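Local coordinates for type VI immunity protein Atu4351 (Agrobacterium fabrum, PDB 6ITW) that probably protects its bacterium against a cognate type VI secretion effector, serving as the immunity partner of an effector-immunity pair, at residues 54-59 with 143-148; 13-18 with 138-143; 69-74 with 200-205; 63-68 with 87-92. All blocks are in the same frame, centred on the assembly; numbering follows the deposited sequence.

Contact 1 of 4, residues 54-59 with 143-148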
loop_
_atom_site.group_PDB
_atom_site.type_symbol
_atom_site.label_atom_id
_atom_site.label_comp_id
_atom_site.label_asym_id
_atom_site.label_seq_id
_atom_site.Cartn_x
_atom_site.Cartn_y
_atom_site.Cartn_z
ATOM N N GLN A 54 2.745 -9.469 12.515
ATOM C CA GLN A 54 4.135 -9.201 12.884
ATOM C C GLN A 54 4.842 -8.285 11.881
ATOM O O GLN A 54 6.067 -8.338 11.722
ATOM C CB GLN A 54 4.899 -10.514 13.065
ATOM C CG GLN A 54 4.288 -11.456 14.133
ATOM C CD GLN A 54 5.164 -12.675 14.359
ATOM O OE1 GLN A 54 6.301 -12.562 14.844
ATOM N NE2 GLN A 54 4.657 -13.848 13.977
ATOM N N GLY A 55 4.092 -7.403 11.221
ATOM C CA GLY A 55 4.668 -6.440 10.295
ATOM C C GLY A 55 4.371 -6.728 8.841
ATOM O O GLY A 55 4.797 -5.957 7.975
ATOM N N TYR A 56 3.643 -7.805 8.547
ATOM C CA TYR A 56 3.300 -8.130 7.167
ATOM C C TYR A 56 2.413 -7.058 6.543
ATOM O O TYR A 56 2.419 -6.877 5.317
ATOM C CB TYR A 56 2.616 -9.496 7.136
ATOM C CG TYR A 56 2.536 -10.162 5.793
ATOM C CD1 TYR A 56 3.561 -11.003 5.349
ATOM C CD2 TYR A 56 1.422 -9.981 4.976
ATOM C CE1 TYR A 56 3.487 -11.632 4.111
ATOM C CE2 TYR A 56 1.330 -10.603 3.748
ATOM C CZ TYR A 56 2.370 -11.427 3.316
ATOM O OH TYR A 56 2.278 -12.045 2.098
ATOM N N PHE A 57 1.639 -6.350 7.367
ATOM C CA PHE A 57 0.850 -5.198 6.953
ATOM C C PHE A 57 0.737 -4.264 8.153
ATOM O O PHE A 57 0.713 -4.708 9.299
ATOM C CB PHE A 57 -0.540 -5.613 6.430
ATOM C CG PHE A 57 -1.391 -4.451 5.923
ATOM C CD1 PHE A 57 -1.315 -4.027 4.595
ATOM C CD2 PHE A 57 -2.281 -3.801 6.772
ATOM C CE1 PHE A 57 -2.112 -2.975 4.129
ATOM C CE2 PHE A 57 -3.068 -2.745 6.326
ATOM C CZ PHE A 57 -2.987 -2.328 5.003
ATOM N N GLN A 58 0.715 -2.969 7.890
ATOM C CA GLN A 58 0.497 -1.983 8.931
ATOM C C GLN A 58 -0.378 -0.890 8.352
ATOM O O GLN A 58 -0.326 -0.623 7.149
ATOM C CB GLN A 58 1.804 -1.381 9.452
ATOM C CG GLN A 58 2.573 -0.587 8.421
ATOM C CD GLN A 58 3.962 -0.235 8.894
ATOM O OE1 GLN A 58 4.192 0.863 9.411
ATOM N NE2 GLN A 58 4.912 -1.173 8.724
ATOM N N PHE A 59 -1.204 -0.281 9.203
ATOM C CA PHE A 59 -2.030 0.838 8.780
ATOM C C PHE A 59 -1.274 2.125 9.036
ATOM O O PHE A 59 -0.408 2.197 9.920
ATOM C CB PHE A 59 -3.364 0.877 9.527
ATOM C CG PHE A 59 -4.274 -0.260 9.207
ATOM C CD1 PHE A 59 -4.201 -1.458 9.931
ATOM C CD2 PHE A 59 -5.217 -0.143 8.190
ATOM C CE1 PHE A 59 -5.057 -2.535 9.634
ATOM C CE2 PHE A 59 -6.072 -1.211 7.890
ATOM C CZ PHE A 59 -5.991 -2.405 8.624
ATOM N N SER A 143 0.894 -12.166 -2.534
ATOM C CA SER A 143 1.268 -11.057 -3.402
ATOM C C SER A 143 1.798 -9.858 -2.620
ATOM O O SER A 143 2.431 -8.974 -3.212
ATOM C CB SER A 143 0.065 -10.636 -4.248
ATOM O OG SER A 143 -0.980 -10.114 -3.428
ATOM N N PHE A 144 1.543 -9.786 -1.315
ATOM C CA PHE A 144 2.078 -8.695 -0.512
ATOM C C PHE A 144 3.399 -9.043 0.129
ATOM O O PHE A 144 4.005 -8.174 0.765
ATOM C CB PHE A 144 1.086 -8.272 0.564
ATOM C CG PHE A 144 -0.149 -7.687 0.001
ATOM C CD1 PHE A 144 -0.090 -6.507 -0.724
ATOM C CD2 PHE A 144 -1.365 -8.319 0.153
ATOM C CE1 PHE A 144 -1.222 -5.956 -1.274
ATOM C CE2 PHE A 144 -2.512 -7.767 -0.387
ATOM C CZ PHE A 144 -2.438 -6.585 -1.105
ATOM N N ASP A 145 3.851 -10.284 -0.028
ATOM C CA ASP A 145 5.215 -10.651 0.322
ATOM C C ASP A 145 6.091 -10.061 -0.777
ATOM O O ASP A 145 5.630 -9.216 -1.552
ATOM C CB ASP A 145 5.356 -12.183 0.438
ATOM C CG ASP A 145 6.403 -12.627 1.478
ATOM O OD1 ASP A 145 7.534 -12.068 1.527
ATOM O OD2 ASP A 145 6.092 -13.573 2.244
ATOM N N ALA A 146 7.331 -10.490 -0.875
ATOM C CA ALA A 146 8.178 -9.984 -1.946
ATOM C C ALA A 146 9.218 -11.046 -2.260
ATOM O O ALA A 146 10.018 -11.407 -1.383
ATOM C CB ALA A 146 8.844 -8.654 -1.558
ATOM N N PRO A 147 9.213 -11.595 -3.472
ATOM C CA PRO A 147 10.197 -12.626 -3.826
ATOM C C PRO A 147 11.581 -12.028 -4.035
ATOM O O PRO A 147 11.733 -10.892 -4.494
ATOM C CB PRO A 147 9.646 -13.204 -5.133
ATOM C CG PRO A 147 8.866 -12.043 -5.743
ATOM C CD PRO A 147 8.262 -11.316 -4.565
ATOM N N ASP A 148 12.602 -12.806 -3.681
ATOM C CA ASP A 148 13.972 -12.438 -4.026
ATOM C C ASP A 148 14.259 -12.801 -5.497
ATOM O O ASP A 148 13.367 -13.190 -6.266
ATOM C CB ASP A 148 14.951 -13.104 -3.062
ATOM C CG ASP A 148 14.911 -14.636 -3.132
ATOM O OD1 ASP A 148 14.349 -15.244 -4.088
ATOM O OD2 ASP A 148 15.444 -15.245 -2.196
HETATM O O HOH W 1 4.548 -8.046 3.448
#

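Contact 2 of 4, residues 13-18 with 138-143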
loop_
_atom_site.group_PDB
_atom_site.type_symbol
_atom_site.label_atom_id
_atom_site.label_comp_id
_atom_site.label_asym_id
_atom_site.label_seq_id
_atom_site.Cartn_x
_atom_site.Cartn_y
_atom_site.Cartn_z
ATOM N N LYS A 13 -11.374 -11.241 13.148
ATOM C CA LYS A 13 -11.291 -12.666 13.435
ATOM C C LYS A 13 -9.947 -13.235 12.987
ATOM O O LYS A 13 -9.239 -13.876 13.771
ATOM C CB LYS A 13 -12.450 -13.390 12.749
ATOM C CG LYS A 13 -12.563 -14.869 13.091
ATOM C CD LYS A 13 -13.714 -15.488 12.309
ATOM C CE LYS A 13 -13.981 -16.913 12.748
ATOM N NZ LYS A 13 -12.836 -17.791 12.415
ATOM N N ARG A 14 -9.547 -12.949 11.746
ATOM C CA ARG A 14 -8.325 -13.546 11.214
ATOM C C ARG A 14 -7.055 -12.877 11.725
ATOM O O ARG A 14 -6.030 -13.556 11.865
ATOM C CB ARG A 14 -8.366 -13.530 9.689
ATOM C CG ARG A 14 -9.604 -14.265 9.161
ATOM C CD ARG A 14 -9.898 -13.979 7.706
ATOM N NE ARG A 14 -8.693 -14.051 6.889
ATOM C CZ ARG A 14 -8.636 -13.642 5.628
ATOM N NH1 ARG A 14 -9.721 -13.136 5.052
ATOM N NH2 ARG A 14 -7.498 -13.729 4.945
ATOM N N PHE A 15 -7.070 -11.578 12.035
ATOM C CA PHE A 15 -5.804 -10.909 12.329
ATOM C C PHE A 15 -5.674 -10.411 13.768
ATOM O O PHE A 15 -4.567 -10.012 14.179
ATOM C CB PHE A 15 -5.594 -9.747 11.336
ATOM C CG PHE A 15 -5.685 -10.172 9.871
ATOM C CD1 PHE A 15 -5.023 -11.322 9.418
ATOM C CD2 PHE A 15 -6.436 -9.432 8.959
ATOM C CE1 PHE A 15 -5.095 -11.719 8.069
ATOM C CE2 PHE A 15 -6.516 -9.820 7.598
ATOM C CZ PHE A 15 -5.852 -10.966 7.155
ATOM N N GLY A 16 -6.747 -10.461 14.560
ATOM C CA GLY A 16 -6.699 -9.922 15.900
ATOM C C GLY A 16 -6.686 -8.401 15.903
ATOM O O GLY A 16 -7.000 -7.735 14.912
ATOM N N LEU A 17 -6.291 -7.849 17.044
ATOM C CA LEU A 17 -6.225 -6.405 17.198
ATOM C C LEU A 17 -4.968 -5.869 16.528
ATOM O O LEU A 17 -3.884 -6.427 16.722
ATOM C CB LEU A 17 -6.203 -6.006 18.667
ATOM C CG LEU A 17 -7.419 -6.368 19.506
ATOM C CD1 LEU A 17 -7.086 -6.231 21.004
ATOM C CD2 LEU A 17 -8.571 -5.480 19.117
ATOM N N PRO A 18 -5.059 -4.780 15.771
ATOM C CA PRO A 18 -3.834 -4.125 15.310
ATOM C C PRO A 18 -2.916 -3.785 16.479
ATOM O O PRO A 18 -3.313 -3.074 17.401
ATOM C CB PRO A 18 -4.356 -2.881 14.594
ATOM C CG PRO A 18 -5.750 -3.274 14.161
ATOM C CD PRO A 18 -6.278 -4.161 15.219
ATOM N N GLY A 138 -7.841 -8.998 2.615
ATOM C CA GLY A 138 -6.848 -9.674 1.806
ATOM C C GLY A 138 -5.381 -9.404 2.098
ATOM O O GLY A 138 -4.533 -9.945 1.383
ATOM N N ILE A 139 -5.028 -8.628 3.131
ATOM C CA ILE A 139 -3.655 -8.130 3.266
ATOM C C ILE A 139 -2.665 -9.243 3.598
ATOM O O ILE A 139 -1.458 -8.995 3.723
ATOM C CB ILE A 139 -3.567 -6.990 4.305
ATOM C CG1 ILE A 139 -4.103 -7.402 5.688
ATOM C CG2 ILE A 139 -4.316 -5.778 3.802
ATOM C CD1 ILE A 139 -3.152 -8.240 6.542
ATOM N N ASP A 140 -3.148 -10.471 3.764
ATOM C CA ASP A 140 -2.245 -11.589 4.017
ATOM C C ASP A 140 -1.904 -12.390 2.759
ATOM O O ASP A 140 -1.149 -13.364 2.850
ATOM C CB ASP A 140 -2.831 -12.519 5.087
ATOM C CG ASP A 140 -4.144 -13.176 4.652
ATOM O OD1 ASP A 140 -4.851 -12.644 3.757
ATOM O OD2 ASP A 140 -4.472 -14.236 5.228
ATOM N N ALA A 141 -2.425 -12.006 1.596
ATOM C CA ALA A 141 -2.084 -12.713 0.359
ATOM C C ALA A 141 -0.573 -12.731 0.139
ATOM O O ALA A 141 0.157 -11.830 0.578
ATOM C CB ALA A 141 -2.770 -12.059 -0.846
ATOM N N GLU A 142 -0.100 -13.779 -0.545
ATOM C CA GLU A 142 1.325 -13.887 -0.854
ATOM C C GLU A 142 1.800 -12.754 -1.749
ATOM O O GLU A 142 2.987 -12.411 -1.737
ATOM C CB GLU A 142 1.632 -15.208 -1.542
ATOM C CG GLU A 142 1.493 -16.426 -0.674
ATOM C CD GLU A 142 1.866 -17.690 -1.427
ATOM O OE1 GLU A 142 2.901 -17.693 -2.129
ATOM O OE2 GLU A 142 1.102 -18.672 -1.344
ATOM N N SER A 143 0.894 -12.166 -2.534
ATOM C CA SER A 143 1.268 -11.057 -3.402
ATOM C C SER A 143 1.798 -9.858 -2.620
ATOM O O SER A 143 2.431 -8.974 -3.212
ATOM C CB SER A 143 0.065 -10.636 -4.248
ATOM O OG SER A 143 -0.980 -10.114 -3.428
#

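Contact 3 of 4, residues 69-74 with 200-205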
loop_
_atom_site.group_PDB
_atom_site.type_symbol
_atom_site.label_atom_id
_atom_site.label_comp_id
_atom_site.label_asym_id
_atom_site.label_seq_id
_atom_site.Cartn_x
_atom_site.Cartn_y
_atom_site.Cartn_z
ATOM N N VAL A 69 2.022 9.637 -2.094
ATOM C CA VAL A 69 1.016 9.583 -3.152
ATOM C C VAL A 69 1.249 10.693 -4.166
ATOM O O VAL A 69 1.162 10.472 -5.382
ATOM C CB VAL A 69 -0.399 9.682 -2.559
ATOM C CG1 VAL A 69 -1.421 9.528 -3.673
ATOM C CG2 VAL A 69 -0.602 8.648 -1.445
ATOM N N ALA A 70 1.538 11.907 -3.680
ATOM C CA ALA A 70 1.758 13.033 -4.585
ATOM C C ALA A 70 2.920 12.756 -5.520
ATOM O O ALA A 70 2.815 12.992 -6.727
ATOM C CB ALA A 70 2.017 14.317 -3.799
ATOM N N LEU A 71 4.024 12.221 -4.984
ATOM C CA LEU A 71 5.196 11.945 -5.811
ATOM C C LEU A 71 4.946 10.788 -6.767
ATOM O O LEU A 71 5.317 10.861 -7.946
ATOM C CB LEU A 71 6.413 11.656 -4.925
ATOM C CG LEU A 71 6.868 12.848 -4.069
ATOM C CD1 LEU A 71 7.747 12.381 -2.945
ATOM C CD2 LEU A 71 7.601 13.920 -4.888
ATOM N N ALA A 72 4.332 9.703 -6.285
ATOM C CA ALA A 72 4.218 8.520 -7.135
ATOM C C ALA A 72 3.206 8.742 -8.251
ATOM O O ALA A 72 3.386 8.256 -9.372
ATOM C CB ALA A 72 3.840 7.293 -6.302
ATOM N N LEU A 73 2.132 9.464 -7.957
ATOM C CA LEU A 73 1.036 9.646 -8.891
ATOM C C LEU A 73 1.026 11.040 -9.505
ATOM O O LEU A 73 0.070 11.390 -10.201
ATOM C CB LEU A 73 -0.294 9.370 -8.193
ATOM C CG LEU A 73 -0.481 7.978 -7.600
ATOM C CD1 LEU A 73 -1.924 7.834 -7.118
ATOM C CD2 LEU A 73 -0.127 6.894 -8.604
ATOM N N GLY A 74 2.067 11.831 -9.255
ATOM C CA GLY A 74 2.199 13.172 -9.783
ATOM C C GLY A 74 1.761 13.316 -11.221
ATOM O O GLY A 74 2.343 12.710 -12.125
ATOM N N ALA A 200 12.286 6.504 -3.123
ATOM C CA ALA A 200 11.859 5.569 -4.153
ATOM C C ALA A 200 10.848 6.201 -5.101
ATOM O O ALA A 200 10.935 6.025 -6.319
ATOM C CB ALA A 200 11.278 4.327 -3.488
ATOM N N ALA A 201 9.888 6.953 -4.571
ATOM C CA ALA A 201 8.845 7.467 -5.449
ATOM C C ALA A 201 9.348 8.560 -6.379
ATOM O O ALA A 201 8.604 8.971 -7.279
ATOM C CB ALA A 201 7.671 7.996 -4.629
ATOM N N GLN A 202 10.573 9.050 -6.178
ATOM C CA GLN A 202 11.171 10.022 -7.079
ATOM C C GLN A 202 12.266 9.418 -7.944
ATOM O O GLN A 202 12.844 10.125 -8.768
ATOM C CB GLN A 202 11.748 11.202 -6.294
ATOM C CG GLN A 202 10.773 11.930 -5.425
ATOM C CD GLN A 202 11.418 13.148 -4.798
ATOM O OE1 GLN A 202 11.455 14.212 -5.404
ATOM N NE2 GLN A 202 11.952 12.992 -3.588
ATOM N N ALA A 203 12.573 8.141 -7.775
ATOM C CA ALA A 203 13.701 7.519 -8.471
ATOM C C ALA A 203 13.219 6.767 -9.710
ATOM O O ALA A 203 13.412 5.557 -9.849
ATOM C CB ALA A 203 14.454 6.585 -7.516
ATOM N N GLY A 204 12.565 7.487 -10.615
ATOM C CA GLY A 204 12.018 6.875 -11.805
ATOM C C GLY A 204 10.499 6.811 -11.842
ATOM O O GLY A 204 9.816 7.075 -10.845
ATOM N N PRO A 205 9.946 6.444 -13.000
ATOM C CA PRO A 205 8.485 6.440 -13.179
ATOM C C PRO A 205 7.847 5.157 -12.661
ATOM O O PRO A 205 8.519 4.191 -12.307
ATOM C CB PRO A 205 8.316 6.543 -14.702
ATOM C CG PRO A 205 9.540 5.859 -15.239
ATOM C CD PRO A 205 10.665 6.174 -14.259
#

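Contact 4 of 4, residues 63-68 with 87-92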
loop_
_atom_site.group_PDB
_atom_site.type_symbol
_atom_site.label_atom_id
_atom_site.label_comp_id
_atom_site.label_asym_id
_atom_site.label_seq_id
_atom_site.Cartn_x
_atom_site.Cartn_y
_atom_site.Cartn_z
ATOM N N GLU A 63 -2.837 11.270 6.034
ATOM C CA GLU A 63 -2.287 12.612 6.084
ATOM C C GLU A 63 -0.761 12.585 6.151
ATOM O O GLU A 63 -0.097 13.406 5.512
ATOM C CB GLU A 63 -2.891 13.366 7.272
ATOM C CG GLU A 63 -2.630 14.871 7.245
ATOM C CD GLU A 63 -3.327 15.588 6.079
ATOM O OE1 GLU A 63 -4.185 14.982 5.383
ATOM O OE2 GLU A 63 -3.012 16.775 5.864
ATOM N N LYS A 64 -0.184 11.616 6.875
ATOM C CA LYS A 64 1.264 11.580 7.078
ATOM C C LYS A 64 2.020 11.097 5.843
ATOM O O LYS A 64 3.202 11.428 5.690
ATOM C CB LYS A 64 1.601 10.707 8.299
ATOM C CG LYS A 64 1.201 11.401 9.620
ATOM C CD LYS A 64 1.197 10.488 10.855
ATOM C CE LYS A 64 2.591 9.990 11.222
ATOM N NZ LYS A 64 2.650 9.489 12.640
ATOM N N TYR A 65 1.361 10.360 4.949
ATOM C CA TYR A 65 2.004 9.791 3.767
ATOM C C TYR A 65 1.497 10.376 2.447
ATOM O O TYR A 65 1.774 9.798 1.389
ATOM C CB TYR A 65 1.829 8.265 3.768
ATOM C CG TYR A 65 2.600 7.602 4.900
ATOM C CD1 TYR A 65 2.080 7.567 6.197
ATOM C CD2 TYR A 65 3.859 7.045 4.685
ATOM C CE1 TYR A 65 2.780 6.978 7.248
ATOM C CE2 TYR A 65 4.575 6.456 5.734
ATOM C CZ TYR A 65 4.024 6.426 7.012
ATOM O OH TYR A 65 4.701 5.835 8.049
ATOM N N LYS A 66 0.792 11.515 2.465
ATOM C CA LYS A 66 0.210 12.043 1.222
ATOM C C LYS A 66 1.281 12.524 0.241
ATOM O O LYS A 66 1.069 12.477 -0.980
ATOM C CB LYS A 66 -0.773 13.179 1.528
ATOM C CG LYS A 66 -0.118 14.386 2.200
ATOM C CD LYS A 66 -1.122 15.270 2.952
ATOM C CE LYS A 66 -1.893 16.198 2.035
ATOM N NZ LYS A 66 -2.296 17.445 2.767
ATOM N N SER A 67 2.434 12.973 0.737
ATOM C CA SER A 67 3.517 13.325 -0.172
ATOM C C SER A 67 3.972 12.128 -1.001
ATOM O O SER A 67 4.395 12.300 -2.153
ATOM C CB SER A 67 4.699 13.912 0.599
ATOM O OG SER A 67 5.183 12.989 1.561
ATOM N N ILE A 68 3.905 10.911 -0.447
ATOM C CA ILE A 68 4.302 9.749 -1.239
ATOM C C ILE A 68 3.323 9.540 -2.381
ATOM O O ILE A 68 3.727 9.305 -3.525
ATOM C CB ILE A 68 4.418 8.495 -0.358
ATOM C CG1 ILE A 68 5.394 8.743 0.797
ATOM C CG2 ILE A 68 4.827 7.288 -1.187
ATOM C CD1 ILE A 68 6.694 9.391 0.393
ATOM N N LEU A 87 -3.678 4.172 2.929
ATOM C CA LEU A 87 -4.301 3.636 4.136
ATOM C C LEU A 87 -3.396 2.706 4.932
ATOM O O LEU A 87 -3.575 2.587 6.152
ATOM C CB LEU A 87 -5.587 2.880 3.785
ATOM C CG LEU A 87 -6.586 3.653 2.919
ATOM C CD1 LEU A 87 -7.797 2.787 2.615
ATOM C CD2 LEU A 87 -6.998 4.969 3.583
ATOM N N GLY A 88 -2.450 2.039 4.276
ATOM C CA GLY A 88 -1.539 1.121 4.940
ATOM C C GLY A 88 -0.560 0.573 3.925
ATOM O O GLY A 88 -0.665 0.843 2.723
ATOM N N PHE A 89 0.404 -0.214 4.410
ATOM C CA PHE A 89 1.333 -0.827 3.465
ATOM C C PHE A 89 1.900 -2.141 3.988
ATOM O O PHE A 89 2.072 -2.341 5.195
ATOM C CB PHE A 89 2.485 0.128 3.094
ATOM C CG PHE A 89 3.003 0.965 4.246
ATOM C CD1 PHE A 89 4.040 0.500 5.055
ATOM C CD2 PHE A 89 2.486 2.240 4.486
ATOM C CE1 PHE A 89 4.547 1.284 6.083
ATOM C CE2 PHE A 89 2.992 3.037 5.510
ATOM C CZ PHE A 89 4.018 2.557 6.311
ATOM N N SER A 90 2.203 -3.032 3.046
ATOM C CA SER A 90 2.944 -4.251 3.333
ATOM C C SER A 90 4.281 -3.958 3.991
ATOM O O SER A 90 4.698 -2.797 4.116
ATOM C CB SER A 90 3.190 -5.039 2.047
ATOM O OG SER A 90 4.301 -4.494 1.341
ATOM N N ALA A 91 4.981 -5.029 4.365
ATOM C CA ALA A 91 6.300 -4.932 4.964
ATOM C C ALA A 91 7.363 -4.404 4.000
ATOM O O ALA A 91 8.455 -4.017 4.448
ATOM C CB ALA A 91 6.705 -6.316 5.473
ATOM N N PHE A 92 7.086 -4.411 2.695
ATOM C CA PHE A 92 8.009 -3.915 1.683
ATOM C C PHE A 92 7.543 -2.595 1.069
ATOM O O PHE A 92 8.039 -2.194 0.011
ATOM C CB PHE A 92 8.212 -4.969 0.594
ATOM C CG PHE A 92 8.614 -6.314 1.142
ATOM C CD1 PHE A 92 9.953 -6.629 1.333
ATOM C CD2 PHE A 92 7.652 -7.243 1.507
ATOM C CE1 PHE A 92 10.322 -7.846 1.873
ATOM C CE2 PHE A 92 8.020 -8.473 2.040
ATOM C CZ PHE A 92 9.354 -8.776 2.221
#

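Contact 1 of 4, residues 54-59 with 143-148
Tyr56 drives its side chain against Phe144, at the end of a short 3-10 segment, and Asp145 in the loop that follows, joining the approach to strand 57-59, within the GAD-like family region, to the loop between helices 128-137 and 155-162. It is a good example of how one long aromatic side chain can carry a contact between backbones that stay well apart, since the nearest CA atoms, those of Tyr56 and Asp145, are 7.5 Å from each other. With CG anti to the backbone N (chi1 -164°), the ring points across the gap. The close-packed side lies at its far end: Tyr56 OH comes within 3.5 Å of Asp145 CB, while Tyr56 CE2 is 4.0 Å from Phe144 CB, and the Asp145 carboxylate stands almost perpendicular to the ring, with OD2 at its edge. The phenol is not bonded to this pair; its hydroxyl hydrogen-bonds Ala141 O, and Phe155 meets the ring edge-to-face. Asp145 OD1, for its part, accepts from Ala146 N through its anti lone pair at 2.9 Å and also from Phe155 N, which holds the carboxylate against the loop. On the looser side a single water links the two backbones, and the Phe144 ring itself heads away toward Lys94. This water sits over the centre of the Tyr56 ring and donates to Tyr56 O at 3.1 Å and to Phe144 O at 2.7 Å.

Contact 2 of 4, residues 13-18 with 138-143
The phenyl ring of Phe15 is met on both faces and at its edge, with Ile139 and Asp140 arriving from across the contact. Over one face, toward the rim, lies CB of the preceding Arg14; over the opposite face comes Ile139 CD1, a CH-pi approach 4.0 Å from the ring centroid and 19° off the normal. At the edge, Phe15 CZ is 3.8 Å from Asp140 CG, the carboxylate being turned steeply from the ring. The guanidinium of Arg14 presents its own edge to the same carboxylate, their planes 55° apart: Arg14 NH2 donates to Asp140 OD2 at 3.1 Å in a weak, bent hydrogen bond that forms part of a salt bridge. Asp140 CG lies between the backbone N and the carbonyl carbon (chi1 63°), a position that puts the carboxylate within range of both the arginine and the ring. The loop that offers these groups is a type I beta turn, closed by Ala141 N bonding to Gly138 O at 3.0 Å, and it packs against the C-terminal end of helix 9-15. Trp52 of strand 49-52 touches both Phe15 and Ile139, so the apolar half of the contact continues toward the sheet. The chemistry is divided accordingly: burial centres on Phe15, packed by Ile139 and by the Asp140 side chain, while the weak ion pair, built on an exposed arginine, probably adds a modest attraction.

Contact 3 of 4, residues 69-74 with 200-205
Leu71 and Gln202 meet because both side chains choose the same first torsion: in each, CG is anti to the carbonyl carbon and beside the backbone N (chi1 -65° in Leu71, -58° in Gln202). From there the glutamine runs on extended, its second torsion near 180°, so that its CG and the start of its amide pass the leucine methyls at a slant. Both branches of the leucine take part: Leu71 CD2 lies 3.8 Å from Gln202 CG, and Leu71 CD1 is 3.9 Å from the same carbon. The amide end has its polar partner outside the contact: NE2 donates to Thr198 O, one turn back in helix 193-200, while CG stays against the leucine methyls. Beside this pair the packing rests on small residues. Helix 66-73 is here set against a type I beta turn, Ala200 to Ala203, which begins at the last residue of helix 193-200 and leads toward strand 207-209 of the large mixed sheet; the turn is closed by Ala203 N bonding to Ala200 O at 3.0 Å. Because only small side chains intervene here, the backbones come near, with Ala72 CA and Ala201 CA 5.0 Å apart. Ala201 points its methyl at the helix, where Ala201 CB meets Leu71 CB at 3.9 Å and Ala72 CB at 4.2 Å. No hydrogen bond spans the two segments, and Leu71 O and Ala201 O lie 3.8 Å apart. Phe206, just beyond the turn, touches Ala72, while Leu73 on the same helix packs against Thr84 of strand 84-90 and against Pro81.

Contact 4 of 4, residues 63-68 with 87-92
Just beyond Phe89, which crosses to Tyr65, the hydroxyl OG of Ser90 is gripped by two backbone N-H groups: Phe92 N donates to it at 3.1 Å (149°), forming an ST turn, and Lys94 N supplies the second bond. This fixes the turn out of strand 84-90. The contact proper is aromatic. Phe89 directs its edge at the face of Tyr65 in a T-shaped pair, centroids 5.3 Å apart and planes 60° apart. Phe89 CE2 does most of the touching, 3.8 Å from Tyr65 CE2 and displaced toward the rim, while Tyr65 OH lies in the plane of the phenyl ring, 3.8 Å from Phe89 CZ. With Phe89 CG wedged between its backbone N and carbonyl carbon (chi1 39°), the ring leaves the strand on the side of the tyrosine. Met197 of helix 193-200 and Ile95 of strand 94-99 also touch Phe89, and both rings are buried. Tyr65 occupies the N-cap position of helix 66-73, where a salt bridge joins Lys66 NZ to Glu63 OE2 at 3.2 Å. The start of a helix is thus joined by an edge-to-face ring pair to a strand of the sheet that carries, at Leu87 and Gly88 facing Leu96, a classic beta bulge.

Overall arrangement
From the N terminus, helix 9-15 enters first through residues 13-18, whose partner, the turn at 138-143, is met only much later; contact 2 thus closes a long loop. Within it, residues 54-59 open contact 1, which ends at 143-148, so contacts 1 and 2 cross and share Ser143. Contact 4 closes the short loop from 63-68 to 87-92, which contains helix 66-73; it is nested inside both, and it adjoins contact 1 through neighbouring strands of one sheet. Contact 3 starts on the same helix and ends at 200-205, crossing all three others. Contacts 2 and 3 lie on opposite sides of the chain's centre, their own centres about 27 Å apart. Contacts 1, 2 and 3 tie the GAD-like region to the C-terminal family region.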